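PDB 5WCE: beta sliding clamp from Caulobacter crescentus, which probably encircles DNA as a ring-shaped head-to-tail dimer, tethering DNA polymerases and other proteins to it and so conferring processivity on replication. Local coordinates for residues L10-R14 against A15-K19; N32-P35 against I36-N39; R237-G241 against A242-T246; V321-G325 against E326-I330; G342-G346 against P347-F351. One frame throughout, in Å; residues are numbered along the deposited sequence.

Contact 1 of 5, residues L10-R14 against A15-K19; sequences LTIER and AALLK
Over one face of the Arg14 guanidinium lies Leu18 CD2, 3.6 Å from NH2, at the junction where strand 9-13 turns into helix 14-25 of the N-terminal domain. The N-H groups of the same flat group are used on helix 78-87, NH2 in a hydrogen bond to Arg86 O and NE in a weak one to Val85 O, which limits the guanidinium's rotation. Arg14 and Leu18 run side by side in the same direction: with CG anti to the backbone N (chi1 171°) and the chain extended to NE, the arginine reaches alongside the leucine. Glu13 stands at the N-cap, and the first helical turn closes through Leu17 N to Glu13 O (2.9 Å) and Leu18 N to Arg14 O (2.8 Å). The strand 10-13 and helix 15-19 axes lie 86° apart. In this corner the buried Ile12 and Leu17 side chains cross at about a right angle, CG2 of Ile12 touching CD2 of Leu17 at 3.9 Å, while Ile12 CG1 rests 4.1 Å from Ala16 CB.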
loop_
_atom_site.group_PDB
_atom_site.type_symbol
_atom_site.label_atom_id
_atom_site.label_comp_id
_atom_site.label_asym_id
_atom_site.label_seq_id
_atom_site.Cartn_x
_atom_site.Cartn_y
_atom_site.Cartn_z
ATOM N N LEU A 10 -35.772 9.956 9.098
ATOM C CA LEU A 10 -35.448 8.790 9.921
ATOM C C LEU A 10 -34.283 9.010 10.818
ATOM O O LEU A 10 -33.471 9.916 10.584
ATOM C CB LEU A 10 -35.183 7.563 9.022
ATOM C CG LEU A 10 -33.936 7.653 8.120
ATOM C CD1 LEU A 10 -32.699 7.113 8.820
ATOM C CD2 LEU A 10 -34.109 6.955 6.790
ATOM N N THR A 11 -34.162 8.140 11.808
ATOM C CA THR A 11 -33.009 8.072 12.652
ATOM C C THR A 11 -32.476 6.642 12.591
ATOM O O THR A 11 -33.260 5.703 12.567
ATOM C CB THR A 11 -33.355 8.511 14.078
ATOM O OG1 THR A 11 -33.790 9.894 14.015
ATOM C CG2 THR A 11 -32.133 8.440 15.006
ATOM N N ILE A 12 -31.148 6.510 12.572
ATOM C CA ILE A 12 -30.470 5.229 12.483
ATOM C C ILE A 12 -29.175 5.266 13.272
ATOM O O ILE A 12 -28.478 6.305 13.312
ATOM C CB ILE A 12 -30.238 4.827 10.992
ATOM C CG1 ILE A 12 -29.586 3.462 10.888
ATOM C CG2 ILE A 12 -29.407 5.862 10.239
ATOM C CD1 ILE A 12 -29.560 2.931 9.488
ATOM N N GLU A 13 -28.844 4.140 13.910
ATOM C CA GLU A 13 -27.590 4.054 14.651
ATOM C C GLU A 13 -26.410 4.097 13.697
ATOM O O GLU A 13 -26.424 3.466 12.648
ATOM C CB GLU A 13 -27.541 2.803 15.545
ATOM C CG GLU A 13 -28.556 2.937 16.685
ATOM C CD GLU A 13 -28.591 1.732 17.631
ATOM O OE1 GLU A 13 -28.051 0.631 17.321
ATOM O OE2 GLU A 13 -29.203 1.908 18.706
ATOM N N ARG A 14 -25.377 4.842 14.096
ATOM C CA ARG A 14 -24.148 4.988 13.290
ATOM C C ARG A 14 -23.632 3.600 12.862
ATOM O O ARG A 14 -23.352 3.408 11.696
ATOM C CB ARG A 14 -23.070 5.777 14.047
ATOM C CG ARG A 14 -21.707 5.761 13.347
ATOM C CD ARG A 14 -20.627 6.388 14.208
ATOM N NE ARG A 14 -19.339 6.236 13.561
ATOM C CZ ARG A 14 -18.567 5.159 13.613
ATOM N NH1 ARG A 14 -18.910 4.085 14.308
ATOM N NH2 ARG A 14 -17.435 5.151 12.941
ATOM N N ALA A 15 -23.531 2.650 13.802
ATOM C CA ALA A 15 -22.948 1.354 13.479
ATOM C C ALA A 15 -23.766 0.640 12.408
ATOM O O ALA A 15 -23.197 0.087 11.469
ATOM C CB ALA A 15 -22.781 0.486 14.711
ATOM N N ALA A 16 -25.097 0.705 12.512
ATOM C CA ALA A 16 -25.967 0.100 11.490
ATOM C C ALA A 16 -25.862 0.755 10.130
ATOM O O ALA A 16 -25.866 0.094 9.065
ATOM C CB ALA A 16 -27.417 0.126 11.953
ATOM N N LEU A 17 -25.820 2.074 10.144
ATOM C CA LEU A 17 -25.724 2.857 8.926
ATOM C C LEU A 17 -24.392 2.584 8.254
ATOM O O LEU A 17 -24.331 2.365 7.038
ATOM C CB LEU A 17 -25.845 4.363 9.263
ATOM C CG LEU A 17 -25.741 5.346 8.109
ATOM C CD1 LEU A 17 -26.665 5.007 6.966
ATOM C CD2 LEU A 17 -25.995 6.765 8.641
ATOM N N LEU A 18 -23.339 2.571 9.049
ATOM C CA LEU A 18 -21.991 2.330 8.556
ATOM C C LEU A 18 -21.832 0.963 7.964
ATOM O O LEU A 18 -21.214 0.833 6.916
ATOM C CB LEU A 18 -20.960 2.534 9.661
ATOM C CG LEU A 18 -19.481 2.497 9.336
ATOM C CD1 LEU A 18 -19.129 3.573 8.323
ATOM C CD2 LEU A 18 -18.695 2.730 10.615
ATOM N N LYS A 19 -22.430 -0.037 8.608
ATOM C CA LYS A 19 -22.322 -1.440 8.147
ATOM C C LYS A 19 -22.935 -1.589 6.761
ATOM O O LYS A 19 -22.316 -2.161 5.830
ATOM C CB LYS A 19 -22.948 -2.373 9.174
ATOM C CG LYS A 19 -23.000 -3.859 8.775
ATOM C CD LYS A 19 -23.488 -4.723 9.935
ATOM C CE LYS A 19 -24.408 -5.851 9.499
ATOM N NZ LYS A 19 -24.513 -6.805 10.649
#

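Contact 2 of 5, residues N32-P35 against I36-N39; sequences NTIP and ILSN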
loop_
_atom_site.group_PDB
_atom_site.type_symbol
_atom_site.label_atom_id
_atom_site.label_comp_id
_atom_site.label_asym_id
_atom_site.label_seq_id
_atom_site.Cartn_x
_atom_site.Cartn_y
_atom_site.Cartn_z
ATOM N N ASN A 32 -15.893 6.910 -12.109
ATOM C CA ASN A 32 -17.168 6.892 -12.803
ATOM C C ASN A 32 -17.651 8.299 -13.197
ATOM O O ASN A 32 -17.503 9.238 -12.441
ATOM C CB ASN A 32 -18.210 6.165 -11.944
ATOM C CG ASN A 32 -19.595 6.530 -12.322
ATOM O OD1 ASN A 32 -20.102 6.073 -13.344
ATOM N ND2 ASN A 32 -20.178 7.456 -11.580
ATOM N N THR A 33 -18.244 8.404 -14.387
ATOM C CA THR A 33 -18.479 9.667 -15.058
ATOM C C THR A 33 -19.969 10.031 -14.994
ATOM O O THR A 33 -20.309 11.186 -15.010
ATOM C CB THR A 33 -17.925 9.643 -16.553
ATOM O OG1 THR A 33 -16.822 10.565 -16.708
ATOM C CG2 THR A 33 -18.981 9.979 -17.616
ATOM N N ILE A 34 -20.862 9.050 -14.913
ATOM C CA ILE A 34 -22.314 9.313 -14.879
ATOM C C ILE A 34 -22.715 9.559 -13.402
ATOM O O ILE A 34 -22.561 8.676 -12.566
ATOM C CB ILE A 34 -23.110 8.151 -15.515
ATOM C CG1 ILE A 34 -22.683 7.976 -16.998
ATOM C CG2 ILE A 34 -24.611 8.419 -15.493
ATOM C CD1 ILE A 34 -22.613 6.533 -17.444
ATOM N N PRO A 35 -23.173 10.784 -13.081
ATOM C CA PRO A 35 -23.277 11.148 -11.662
ATOM C C PRO A 35 -24.159 10.221 -10.849
ATOM O O PRO A 35 -23.797 9.873 -9.746
ATOM C CB PRO A 35 -23.848 12.554 -11.705
ATOM C CG PRO A 35 -23.330 13.116 -12.984
ATOM C CD PRO A 35 -23.326 11.964 -13.956
ATOM N N ILE A 36 -25.269 9.769 -11.394
ATOM C CA ILE A 36 -26.156 8.955 -10.575
ATOM C C ILE A 36 -25.534 7.595 -10.172
ATOM O O ILE A 36 -25.844 7.046 -9.117
ATOM C CB ILE A 36 -27.586 8.826 -11.161
ATOM C CG1 ILE A 36 -28.505 8.344 -10.026
ATOM C CG2 ILE A 36 -27.581 7.855 -12.354
ATOM C CD1 ILE A 36 -29.937 8.630 -10.207
ATOM N N LEU A 37 -24.578 7.093 -10.953
ATOM C CA LEU A 37 -23.922 5.845 -10.621
ATOM C C LEU A 37 -22.927 6.018 -9.487
ATOM O O LEU A 37 -22.492 5.047 -8.924
ATOM C CB LEU A 37 -23.202 5.271 -11.848
ATOM C CG LEU A 37 -24.074 4.982 -13.077
ATOM C CD1 LEU A 37 -23.222 4.227 -14.110
ATOM C CD2 LEU A 37 -25.259 4.114 -12.675
ATOM N N SER A 38 -22.620 7.252 -9.101
ATOM C CA SER A 38 -21.861 7.513 -7.886
ATOM C C SER A 38 -22.755 7.497 -6.649
ATOM O O SER A 38 -22.222 7.588 -5.553
ATOM C CB SER A 38 -21.169 8.912 -7.973
ATOM O OG SER A 38 -20.048 8.738 -8.820
ATOM N N ASN A 39 -24.075 7.394 -6.818
ATOM C CA ASN A 39 -24.997 7.492 -5.703
ATOM C C ASN A 39 -25.491 6.176 -5.152
ATOM O O ASN A 39 -25.471 5.105 -5.848
ATOM C CB ASN A 39 -26.188 8.395 -6.055
ATOM C CG ASN A 39 -25.803 9.871 -6.079
ATOM O OD1 ASN A 39 -24.635 10.199 -6.009
ATOM N ND2 ASN A 39 -26.799 10.764 -6.189
HETATM O O HOH W 1 -23.394 12.114 -7.198
#
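Asn32 lies across Leu37 at about a right angle, its OD1 3.5 Å from Leu37 CB, and its amide braces the short 3-10 turn that leads into strand 39-45. With CG anti to the backbone N (chi1 159°), the amide is swung over the turn. ND2 lies between two acceptors, both near the amide plane: Ser38 OG at 3.0 Å, by a somewhat bent bond, and Ile34 O at 2.9 Å, by a nearly straight one (169°). OD1 takes a weak bond from Ile34 N, as in an Asx turn. Ile34 O is gripped twice, Asn32 ND2 and Leu37 N (3.0 Å) coming from opposite faces of its carbonyl plane. Ile34 and Leu37, in contrast, run side by side and point the same way, CD1 meeting CD1 at 4.1 Å. Leu37 also touches Pro125, and Ile36 packs on Asp123 and Phe124, joining the turn to that loop. Ser38 N closes the next step on Pro35 O. Asn39 gives its ND2 to Thr75 OG1, while a water donates to its OD1 at 2.6 Å and, weakly, to Pro35 O.

Contact 3 of 5, residues R237-G241 against A242-T246; sequences RFEFG and AAALT
Phe238 and Leu245 lie side by side on the tightly packed face of a beta hairpin, CD2 of Phe238 4.1 Å from CD1 of Leu245. Phe240 runs along Leu245 in the same way, with Leu245 CB at the edge of its ring, 4.1 Å from CE2. Ala243 shares this buried face. Between the strands Phe238 N bonds Leu245 O and Leu245 N bonds Phe238 O, each 2.8 Å; Phe240 N bonds Ala243 O, and a longer, more bent bond from Ala243 N to Phe240 O closes the type II' turn. The turn is the looser end: Gly241 is exposed, and its positive phi (62°) suits a residue without a side chain. On the other face Arg237, its chain extended, lays its guanidinium over Ala244 CB, 3.5 Å from NH2, with Thr246 OG1 at the edge. NH1 forms a salt bridge to Glu239 OE2, modelled doubtfully short, and also bonds Gln230; Glu239 has a second partner in Arg135. A leucine in place of Arg237 would probably leave Glu239 leaning on Arg135 and Gln230 OE1 without this donor. Strands 58-65 and 226-231 flank the hairpin in one antiparallel sheet, and helix 210-220 covers the Phe238, Phe240 and Leu245 face.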
loop_
_atom_site.group_PDB
_atom_site.type_symbol
_atom_site.label_atom_id
_atom_site.label_comp_id
_atom_site.label_asym_id
_atom_site.label_seq_id
_atom_site.Cartn_x
_atom_site.Cartn_y
_atom_site.Cartn_z
ATOM N N ARG A 237 -27.339 -14.304 -8.629
ATOM C CA ARG A 237 -27.641 -13.580 -7.391
ATOM C C ARG A 237 -27.096 -14.340 -6.190
ATOM O O ARG A 237 -27.324 -15.547 -6.027
ATOM C CB ARG A 237 -29.126 -13.334 -7.253
ATOM C CG ARG A 237 -29.546 -12.435 -6.084
ATOM C CD ARG A 237 -30.983 -12.017 -6.258
ATOM N NE ARG A 237 -31.400 -11.136 -5.193
ATOM C CZ ARG A 237 -31.771 -11.508 -3.979
ATOM N NH1 ARG A 237 -31.861 -12.805 -3.657
ATOM N NH2 ARG A 237 -32.161 -10.568 -3.104
ATOM N N PHE A 238 -26.364 -13.623 -5.350
ATOM C CA PHE A 238 -25.848 -14.145 -4.104
ATOM C C PHE A 238 -26.600 -13.392 -3.011
ATOM O O PHE A 238 -26.596 -12.148 -2.995
ATOM C CB PHE A 238 -24.390 -13.853 -3.948
ATOM C CG PHE A 238 -23.514 -14.396 -5.021
ATOM C CD1 PHE A 238 -22.873 -15.625 -4.843
ATOM C CD2 PHE A 238 -23.205 -13.628 -6.162
ATOM C CE1 PHE A 238 -22.035 -16.126 -5.813
ATOM C CE2 PHE A 238 -22.358 -14.136 -7.125
ATOM C CZ PHE A 238 -21.770 -15.386 -6.940
ATOM N N GLU A 239 -27.204 -14.123 -2.098
ATOM C CA GLU A 239 -27.794 -13.526 -0.889
ATOM C C GLU A 239 -27.007 -13.909 0.388
ATOM O O GLU A 239 -26.789 -15.120 0.662
ATOM C CB GLU A 239 -29.206 -14.039 -0.761
ATOM C CG GLU A 239 -30.288 -13.012 -0.632
ATOM C CD GLU A 239 -31.611 -13.693 -0.477
ATOM O OE1 GLU A 239 -31.829 -14.396 0.549
ATOM O OE2 GLU A 239 -32.413 -13.610 -1.419
ATOM N N PHE A 240 -26.651 -12.877 1.178
ATOM C CA PHE A 240 -25.838 -13.002 2.404
ATOM C C PHE A 240 -26.641 -12.359 3.538
ATOM O O PHE A 240 -26.322 -11.198 3.954
ATOM C CB PHE A 240 -24.553 -12.192 2.281
ATOM C CG PHE A 240 -23.838 -12.289 0.945
ATOM C CD1 PHE A 240 -22.794 -13.232 0.778
ATOM C CD2 PHE A 240 -24.101 -11.403 -0.084
ATOM C CE1 PHE A 240 -22.091 -13.295 -0.392
ATOM C CE2 PHE A 240 -23.416 -11.479 -1.275
ATOM C CZ PHE A 240 -22.414 -12.442 -1.436
ATOM N N GLY A 241 -27.719 -12.993 3.957
ATOM C CA GLY A 241 -28.647 -12.397 4.930
ATOM C C GLY A 241 -29.307 -11.109 4.444
ATOM O O GLY A 241 -30.037 -11.119 3.479
ATOM N N ALA A 242 -28.979 -9.984 5.055
ATOM C CA ALA A 242 -29.575 -8.709 4.664
ATOM C C ALA A 242 -28.992 -8.140 3.351
ATOM O O ALA A 242 -29.637 -7.350 2.660
ATOM C CB ALA A 242 -29.422 -7.697 5.814
ATOM N N ALA A 243 -27.765 -8.508 3.022
ATOM C CA ALA A 243 -27.137 -8.018 1.841
ATOM C C ALA A 243 -27.368 -8.998 0.669
ATOM O O ALA A 243 -27.551 -10.234 0.887
ATOM C CB ALA A 243 -25.678 -7.797 2.103
ATOM N N ALA A 244 -27.394 -8.474 -0.563
ATOM C CA ALA A 244 -27.522 -9.340 -1.790
ATOM C C ALA A 244 -26.764 -8.717 -2.946
ATOM O O ALA A 244 -26.644 -7.471 -3.057
ATOM C CB ALA A 244 -28.976 -9.537 -2.149
ATOM N N LEU A 245 -26.173 -9.529 -3.796
ATOM C CA LEU A 245 -25.448 -9.040 -4.953
ATOM C C LEU A 245 -26.082 -9.703 -6.167
ATOM O O LEU A 245 -26.117 -10.938 -6.240
ATOM C CB LEU A 245 -23.983 -9.417 -4.795
ATOM C CG LEU A 245 -22.927 -8.964 -5.784
ATOM C CD1 LEU A 245 -21.668 -9.840 -5.592
ATOM C CD2 LEU A 245 -23.296 -9.087 -7.213
ATOM N N THR A 246 -26.655 -8.912 -7.065
ATOM C CA THR A 246 -27.245 -9.435 -8.304
ATOM C C THR A 246 -26.371 -8.949 -9.455
ATOM O O THR A 246 -26.022 -7.753 -9.515
ATOM C CB THR A 246 -28.692 -8.953 -8.477
ATOM O OG1 THR A 246 -29.443 -9.188 -7.283
ATOM C CG2 THR A 246 -29.330 -9.625 -9.644
#

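Contact 4 of 5, residues V321-G325 against E326-I330; sequences VDYDG and EPFEI
Tyr323 OH gives a hydrogen bond to the backbone O of Glu326 at 2.6 Å, spanning the loop between strands 314-320 and 328-333. The hydroxyl sits 15° from the carbonyl plane, and Glu326 O in turn lies at the edge of the tyrosine ring, in its plane. CG anti to the backbone N (chi1 179°) extends the ring across the loop to meet it. A second kind of contact is of backbone on ring: the chain runs on alongside the ring, placing Gly325 N 3.3 Å from the plane of one Tyr323 face, over its centre. Gly325 has no side chain to get in the way; a CB there would come within 2.5 Å of Tyr323 OH. Aromatic packing is the third: Tyr323 OH lies in plane at the edge of the Phe328 ring, 3.6 Å from CE1, and CE1 also touches Tyr323 CZ at 4.0 Å. A phenylalanine in place of Tyr323 would probably leave Glu326 O without this donor and the loop less firmly tied across its width. Phe328 begins strand 328-333 beside strand 293-299, where Val298 touches both rings; Phe328 also packs edge-to-face with Phe353, and Lys267 of strand 267-272 borders the pair.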
loop_
_atom_site.group_PDB
_atom_site.type_symbol
_atom_site.label_atom_id
_atom_site.label_comp_id
_atom_site.label_asym_id
_atom_site.label_seq_id
_atom_site.Cartn_x
_atom_site.Cartn_y
_atom_site.Cartn_z
ATOM N N VAL A 321 14.061 -33.901 -6.296
ATOM C CA VAL A 321 12.647 -34.249 -6.508
ATOM C C VAL A 321 12.564 -35.762 -6.675
ATOM O O VAL A 321 13.575 -36.422 -6.872
ATOM C CB VAL A 321 11.979 -33.540 -7.704
ATOM C CG1 VAL A 321 12.107 -32.022 -7.584
ATOM C CG2 VAL A 321 12.550 -34.065 -9.033
ATOM N N ASP A 322 11.331 -36.273 -6.561
ATOM C CA ASP A 322 11.030 -37.667 -6.785
ATOM C C ASP A 322 10.573 -37.878 -8.232
ATOM O O ASP A 322 9.371 -37.622 -8.585
ATOM C CB ASP A 322 9.923 -38.079 -5.811
ATOM C CG ASP A 322 9.755 -39.581 -5.695
ATOM O OD1 ASP A 322 10.509 -40.347 -6.280
ATOM O OD2 ASP A 322 8.930 -40.015 -4.869
ATOM N N TYR A 323 11.496 -38.388 -9.058
ATOM C CA TYR A 323 11.269 -38.659 -10.477
ATOM C C TYR A 323 12.259 -39.677 -11.031
ATOM O O TYR A 323 13.438 -39.562 -10.740
ATOM C CB TYR A 323 11.384 -37.341 -11.262
ATOM C CG TYR A 323 11.200 -37.457 -12.740
ATOM C CD1 TYR A 323 9.970 -37.787 -13.265
ATOM C CD2 TYR A 323 12.260 -37.242 -13.642
ATOM C CE1 TYR A 323 9.765 -37.898 -14.631
ATOM C CE2 TYR A 323 12.066 -37.381 -15.011
ATOM C CZ TYR A 323 10.812 -37.673 -15.519
ATOM O OH TYR A 323 10.566 -37.799 -16.889
ATOM N N ASP A 324 11.825 -40.605 -11.879
ATOM C CA ASP A 324 12.778 -41.517 -12.517
ATOM C C ASP A 324 12.507 -41.781 -13.979
ATOM O O ASP A 324 12.828 -42.879 -14.514
ATOM C CB ASP A 324 12.830 -42.865 -11.755
ATOM C CG ASP A 324 14.150 -43.655 -12.005
ATOM O OD1 ASP A 324 15.203 -43.067 -12.342
ATOM O OD2 ASP A 324 14.152 -44.883 -11.843
ATOM N N GLY A 325 11.953 -40.807 -14.656
ATOM C CA GLY A 325 11.722 -40.931 -16.093
ATOM C C GLY A 325 12.822 -40.345 -16.956
ATOM O O GLY A 325 13.956 -40.093 -16.495
ATOM N N GLU A 326 12.460 -40.095 -18.203
ATOM C CA GLU A 326 13.346 -39.540 -19.181
ATOM C C GLU A 326 13.645 -38.078 -18.791
ATOM O O GLU A 326 12.780 -37.412 -18.273
ATOM C CB GLU A 326 12.638 -39.579 -20.549
ATOM C CG GLU A 326 13.506 -39.163 -21.700
ATOM C CD GLU A 326 12.786 -39.117 -23.037
ATOM O OE1 GLU A 326 11.641 -39.630 -23.127
ATOM O OE2 GLU A 326 13.431 -38.581 -23.987
ATOM N N PRO A 327 14.872 -37.600 -19.028
ATOM C CA PRO A 327 15.166 -36.191 -18.807
ATOM C C PRO A 327 14.510 -35.305 -19.840
ATOM O O PRO A 327 14.307 -35.739 -20.967
ATOM C CB PRO A 327 16.697 -36.107 -18.896
ATOM C CG PRO A 327 17.145 -37.369 -19.508
ATOM C CD PRO A 327 16.065 -38.393 -19.375
ATOM N N PHE A 328 14.137 -34.097 -19.469
ATOM C CA PHE A 328 13.616 -33.145 -20.414
ATOM C C PHE A 328 13.786 -31.752 -19.830
ATOM O O PHE A 328 14.063 -31.640 -18.642
ATOM C CB PHE A 328 12.140 -33.423 -20.734
ATOM C CG PHE A 328 11.251 -33.320 -19.569
ATOM C CD1 PHE A 328 11.080 -34.387 -18.726
ATOM C CD2 PHE A 328 10.541 -32.156 -19.335
ATOM C CE1 PHE A 328 10.206 -34.328 -17.654
ATOM C CE2 PHE A 328 9.648 -32.077 -18.261
ATOM C CZ PHE A 328 9.509 -33.125 -17.400
ATOM N N GLU A 329 13.575 -30.736 -20.672
ATOM C CA GLU A 329 13.647 -29.342 -20.287
ATOM C C GLU A 329 12.317 -28.678 -20.668
ATOM O O GLU A 329 11.767 -28.943 -21.724
ATOM C CB GLU A 329 14.822 -28.655 -20.947
ATOM C CG GLU A 329 16.191 -29.245 -20.545
ATOM C CD GLU A 329 16.561 -30.507 -21.362
ATOM O OE1 GLU A 329 16.538 -30.440 -22.626
ATOM O OE2 GLU A 329 16.884 -31.566 -20.745
ATOM N N ILE A 330 11.777 -27.851 -19.770
ATOM C CA ILE A 330 10.509 -27.175 -20.009
ATOM C C ILE A 330 10.596 -25.822 -19.310
ATOM O O ILE A 330 11.265 -25.704 -18.260
ATOM C CB ILE A 330 9.339 -28.053 -19.489
ATOM C CG1 ILE A 330 7.979 -27.578 -20.000
ATOM C CG2 ILE A 330 9.333 -28.178 -17.970
ATOM C CD1 ILE A 330 6.855 -28.543 -19.667
#

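Contact 5 of 5, residues G342-G346 against P347-F351; sequences GQIAG and PQAEF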
loop_
_atom_site.group_PDB
_atom_site.type_symbol
_atom_site.label_atom_id
_atom_site.label_comp_id
_atom_site.label_asym_id
_atom_site.label_seq_id
_atom_site.Cartn_x
_atom_site.Cartn_y
_atom_site.Cartn_z
ATOM N N GLY A 342 1.443 -21.633 -4.543
ATOM C CA GLY A 342 0.666 -20.887 -3.514
ATOM C C GLY A 342 -0.696 -21.460 -3.168
ATOM O O GLY A 342 -1.234 -21.139 -2.136
ATOM N N GLN A 343 -1.270 -22.296 -4.032
ATOM C CA GLN A 343 -2.565 -22.937 -3.790
ATOM C C GLN A 343 -2.462 -24.292 -3.161
ATOM O O GLN A 343 -3.423 -24.760 -2.602
ATOM C CB GLN A 343 -3.359 -23.057 -5.099
ATOM C CG GLN A 343 -3.739 -21.716 -5.684
ATOM C CD GLN A 343 -4.642 -20.931 -4.750
ATOM O OE1 GLN A 343 -5.444 -21.509 -4.001
ATOM N NE2 GLN A 343 -4.451 -19.627 -4.722
ATOM N N ILE A 344 -1.297 -24.901 -3.211
ATOM C CA ILE A 344 -1.132 -26.259 -2.746
ATOM C C ILE A 344 -1.249 -26.241 -1.217
ATOM O O ILE A 344 -0.598 -25.430 -0.553
ATOM C CB ILE A 344 0.246 -26.793 -3.210
ATOM C CG1 ILE A 344 0.269 -26.917 -4.751
ATOM C CG2 ILE A 344 0.617 -28.084 -2.531
ATOM C CD1 ILE A 344 -0.751 -27.819 -5.392
ATOM N N ALA A 345 -2.080 -27.135 -0.671
ATOM C CA ALA A 345 -2.504 -27.052 0.744
ATOM C C ALA A 345 -1.600 -27.829 1.704
ATOM O O ALA A 345 -1.734 -27.675 2.912
ATOM C CB ALA A 345 -3.952 -27.545 0.870
ATOM N N GLY A 346 -0.762 -28.743 1.190
ATOM C CA GLY A 346 0.095 -29.564 2.039
ATOM C C GLY A 346 1.549 -29.495 1.637
ATOM O O GLY A 346 1.903 -28.695 0.804
ATOM N N PRO A 347 2.368 -30.424 2.140
ATOM C CA PRO A 347 3.796 -30.278 1.867
ATOM C C PRO A 347 4.238 -30.687 0.456
ATOM O O PRO A 347 5.257 -30.193 0.012
ATOM C CB PRO A 347 4.461 -31.155 2.930
ATOM C CG PRO A 347 3.419 -32.156 3.293
ATOM C CD PRO A 347 2.110 -31.404 3.203
ATOM N N GLN A 348 3.530 -31.594 -0.204
ATOM C CA GLN A 348 3.914 -31.995 -1.557
ATOM C C GLN A 348 3.062 -31.421 -2.672
ATOM O O GLN A 348 1.892 -31.126 -2.501
ATOM C CB GLN A 348 3.912 -33.507 -1.720
ATOM C CG GLN A 348 4.606 -34.249 -0.605
ATOM C CD GLN A 348 5.344 -35.474 -1.090
ATOM O OE1 GLN A 348 4.745 -36.571 -1.268
ATOM N NE2 GLN A 348 6.671 -35.311 -1.286
ATOM N N ALA A 349 3.675 -31.290 -3.844
ATOM C CA ALA A 349 2.939 -31.028 -5.048
ATOM C C ALA A 349 3.340 -32.120 -6.028
ATOM O O ALA A 349 4.474 -32.596 -6.019
ATOM C CB ALA A 349 3.229 -29.655 -5.607
ATOM N N GLU A 350 2.387 -32.518 -6.833
ATOM C CA GLU A 350 2.597 -33.501 -7.894
ATOM C C GLU A 350 2.392 -32.846 -9.230
ATOM O O GLU A 350 1.304 -32.248 -9.510
ATOM C CB GLU A 350 1.651 -34.705 -7.749
ATOM C CG GLU A 350 1.772 -35.755 -8.836
ATOM C CD GLU A 350 0.783 -36.911 -8.649
ATOM O OE1 GLU A 350 0.566 -37.314 -7.526
ATOM O OE2 GLU A 350 0.162 -37.384 -9.629
ATOM N N PHE A 351 3.395 -33.014 -10.096
ATOM C CA PHE A 351 3.365 -32.501 -11.452
ATOM C C PHE A 351 3.298 -33.669 -12.421
ATOM O O PHE A 351 4.022 -34.689 -12.243
ATOM C CB PHE A 351 4.645 -31.721 -11.764
ATOM C CG PHE A 351 4.735 -30.407 -11.091
ATOM C CD1 PHE A 351 4.944 -30.332 -9.683
ATOM C CD2 PHE A 351 4.669 -29.236 -11.817
ATOM C CE1 PHE A 351 5.075 -29.094 -9.066
ATOM C CE2 PHE A 351 4.785 -28.014 -11.183
ATOM C CZ PHE A 351 4.937 -27.953 -9.808
#
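Ile344 meets the start of strand 348-353 by van der Waals contact alone, for no hydrogen bond joins residues 342-346 to 347-351. Its two branches take different partners. CG1 touches Ala349 CB at 4.1 Å, methylene against methyl, and CG2 lies against the backbone, 3.3 Å from Gln348 O. The torsion explains the split: at chi1 -66° CG2 is anti to the backbone N and CG1 anti to the carbonyl carbon, so the branches diverge over the strand. Both Ile344 and Ala349 are buried, and both also touch Asn273 of helix 273-284.

Backbone shape is the second element. Gly346 is nearly extended (psi -165°) and precedes Pro347. At Pro347 (psi -27°) the chain bends before the extended strand begins.

Polar ties run outward instead. Ala345 N bonds Asp364 OD2, and Ala349 pairs through its backbone with Leu271 on strand 267-272. The arrangement is a helix-to-strand connection in the C-terminal domain: the chain leaves helix 334-343, turns at Gly346-Pro347 and enters a sheet strand between 267-272 and 360-364, with Ile344 plugged against the strand it leads into.

In the fold
Contact 3 is the most buried and nearest the chain's centre, a hairpin of sheet bonds, aromatic packing and an arginine laid over an alanine; its strand 243-248 lies beside strand 58-65, so the sheet runs from the central into the N-terminal domain and holds the strand contact 2 leads into. Contacts 1 and 2, in the N-terminal domain, are partly buried: a helix start with a guanidinium on its flank, against a 3-10 turn braced by an amide. Contacts 4 and 5 lie in the C-terminal domain, their centres about 18 Å apart. There a tyrosine hydroxyl ties one loop; at the other an isoleucine packs on an alanine methyl and a backbone carbonyl, without hydrogen bonds between the segments.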